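Local coordinates for COG1633: Uncharacterized conserved protein (Magnetospirillum magnetotacticum, PDB 2OH3) that is of uncharacterised function but binds a zinc ion within a rubrerythrin-like four-helix bundle of the ferritin superfamily, at residues A[25-30]-A[98-103]. Numbering follows the deposited sequence.
Sequences VELADM and LRYARD
Leu-27 reaches across to helix 94-118 with its two methyls split between two neighbours, CD2 going to the ring of Tyr-100 and CD1 to the methyl of Ala-101. The CD2 branch arrives at the edge of the tyrosine, close to the ring plane, and stops 4.1 Å from Tyr-100 CD2; Leu-27 does not lie over the face of the ring. The other branch meets Ala-101 methyl to methyl, with Leu-27 CD1 lying 4.1 Å from Ala-101 CB. Leu-27 has CG anti to its carbonyl carbon (chi1 -65°), which turns the isobutyl end to face helix 94-118 with one methyl for each neighbour. On the other side, the tyrosine has CG anti to the backbone N (chi1 174°), which sends the ring off helix 94-118 toward helix 6-33, its CD2 edge presented to the leucine.

The contact is apolar and slight, about 108 Å² summed over both segments. The nearest CA pair across the contact is Leu-27 and Ala-101, still 8.6 Å apart, a gap spanned mainly by the leucine. All three touching residues are buried. The phenol oxygen points away from the leucine, its OH hydrogen-bonded to the carbonyl of Lys-77, while Trp-76 meets the ring edge-to-face.

This joins the first and third helices of a four-helix bundle, as expected for the ferritin-like fold. Phe-43 of helix 37-61 packs against Leu-27 too, and Leu-98 turns to helix 122-148; the zinc ion, bound by Glu-105, Glu-135 and His-138, sits about 9 Å from the Ala-101 side chain, within the same bundle.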
loop_
_atom_site.group_PDB
_atom_site.type_symbol
_atom_site.label_atom_id
_atom_site.label_comp_id
_atom_site.label_asym_id
_atom_site.label_seq_id
_atom_site.Cartn_x
_atom_site.Cartn_y
_atom_site.Cartn_z
ATOM N N VAL A 25 -5.864 1.939 12.702
ATOM C CA VAL A 25 -6.654 0.877 13.292
ATOM C C VAL A 25 -5.834 -0.383 13.368
ATOM O O VAL A 25 -5.802 -1.071 14.385
ATOM C CB VAL A 25 -7.939 0.621 12.518
ATOM C CG1 VAL A 25 -8.589 -0.674 12.955
ATOM C CG2 VAL A 25 -8.918 1.786 12.735
ATOM N N GLU A 26 -5.137 -0.671 12.282
ATOM C CA GLU A 26 -4.266 -1.834 12.154
ATOM C C GLU A 26 -3.158 -1.832 13.207
ATOM O O GLU A 26 -2.953 -2.826 13.899
ATOM C CB GLU A 26 -3.750 -1.834 10.704
ATOM C CG GLU A 26 -2.893 -2.907 10.289
ATOM C CD GLU A 26 -2.684 -2.865 8.758
ATOM O OE1 GLU A 26 -1.870 -2.037 8.296
ATOM O OE2 GLU A 26 -3.354 -3.640 8.025
ATOM N N LEU A 27 -2.485 -0.701 13.365
ATOM C CA LEU A 27 -1.468 -0.576 14.395
ATOM C C LEU A 27 -2.057 -0.656 15.817
ATOM O O LEU A 27 -1.449 -1.283 16.694
ATOM C CB LEU A 27 -0.646 0.726 14.229
ATOM C CG LEU A 27 0.234 0.926 12.987
ATOM C CD1 LEU A 27 0.727 2.353 12.984
ATOM C CD2 LEU A 27 1.400 -0.045 12.940
ATOM N N ALA A 28 -3.225 -0.044 16.036
ATOM C CA ALA A 28 -3.914 -0.136 17.326
ATOM C C ALA A 28 -4.165 -1.605 17.675
ATOM O O ALA A 28 -3.883 -2.058 18.768
ATOM C CB ALA A 28 -5.238 0.617 17.265
ATOM N N ASP A 29 -4.683 -2.342 16.702
ATOM C CA ASP A 29 -5.029 -3.738 16.879
ATOM C C ASP A 29 -3.825 -4.547 17.286
ATOM O O ASP A 29 -3.931 -5.446 18.134
ATOM C CB ASP A 29 -5.631 -4.324 15.593
ATOM C CG ASP A 29 -7.082 -3.925 15.388
ATOM O OD1 ASP A 29 -7.706 -3.331 16.276
ATOM O OD2 ASP A 29 -7.621 -4.195 14.314
HETATM N N MSE A 30 -2.692 -4.257 16.654
HETATM C CA MSE A 30 -1.477 -4.983 16.963
HETATM C C MSE A 30 -0.919 -4.631 18.323
HETATM O O MSE A 30 -0.417 -5.517 19.035
HETATM C CB MSE A 30 -0.416 -4.730 15.929
HETATM C CG MSE A 30 -0.463 -5.735 14.849
HETATM SE SE MSE A 30 1.193 -5.662 13.964
HETATM C CE MSE A 30 0.806 -3.982 13.211
ATOM N N LEU A 98 5.489 3.151 16.291
ATOM C CA LEU A 98 5.453 4.581 16.442
ATOM C C LEU A 98 6.318 5.279 15.399
ATOM O O LEU A 98 5.949 6.330 14.893
ATOM C CB LEU A 98 5.941 4.994 17.823
ATOM C CG LEU A 98 5.117 4.829 19.077
ATOM C CD1 LEU A 98 6.026 4.984 20.331
ATOM C CD2 LEU A 98 3.973 5.835 19.121
ATOM N N ARG A 99 7.516 4.747 15.158
ATOM C CA ARG A 99 8.406 5.311 14.155
ATOM C C ARG A 99 7.839 5.184 12.748
ATOM O O ARG A 99 8.038 6.055 11.942
ATOM C CB ARG A 99 9.768 4.647 14.220
ATOM C CG ARG A 99 10.596 5.207 15.407
ATOM C CD ARG A 99 12.105 4.984 15.321
ATOM N NE ARG A 99 12.796 5.724 14.263
ATOM C CZ ARG A 99 12.944 7.054 14.191
ATOM N NH1 ARG A 99 12.405 7.893 15.089
ATOM N NH2 ARG A 99 13.623 7.566 13.174
ATOM N N TYR A 100 7.194 4.059 12.462
ATOM C CA TYR A 100 6.535 3.826 11.173
ATOM C C TYR A 100 5.416 4.856 11.001
ATOM O O TYR A 100 5.237 5.511 9.933
ATOM C CB TYR A 100 5.950 2.383 11.159
ATOM C CG TYR A 100 5.111 2.053 9.930
ATOM C CD1 TYR A 100 5.643 2.193 8.660
ATOM C CD2 TYR A 100 3.801 1.610 10.049
ATOM C CE1 TYR A 100 4.899 1.921 7.530
ATOM C CE2 TYR A 100 3.048 1.321 8.917
ATOM C CZ TYR A 100 3.619 1.477 7.669
ATOM O OH TYR A 100 2.911 1.186 6.533
ATOM N N ALA A 101 4.647 5.015 12.051
ATOM C CA ALA A 101 3.525 5.974 11.997
ATOM C C ALA A 101 4.056 7.379 11.797
ATOM O O ALA A 101 3.602 8.126 10.942
ATOM C CB ALA A 101 2.687 5.914 13.293
ATOM N N ARG A 102 5.074 7.731 12.566
ATOM C CA ARG A 102 5.715 9.021 12.407
ATOM C C ARG A 102 6.240 9.326 10.990
ATOM O O ARG A 102 6.073 10.441 10.517
ATOM C CB ARG A 102 6.852 9.142 13.395
ATOM C CG ARG A 102 7.489 10.507 13.390
ATOM C CD ARG A 102 8.714 10.459 14.270
ATOM N NE ARG A 102 9.483 11.674 14.107
ATOM C CZ ARG A 102 10.644 11.759 13.457
ATOM N NH1 ARG A 102 11.187 10.684 12.889
ATOM N NH2 ARG A 102 11.246 12.945 13.367
ATOM N N ASP A 103 6.974 8.382 10.394
ATOM C CA ASP A 103 7.412 8.493 8.996
ATOM C C ASP A 103 6.322 8.911 8.022
ATOM O O ASP A 103 6.493 9.805 7.198
ATOM C CB ASP A 103 7.961 7.158 8.514
ATOM C CG ASP A 103 9.371 6.928 8.946
ATOM O OD1 ASP A 103 9.976 7.861 9.551
ATOM O OD2 ASP A 103 9.842 5.779 8.749
#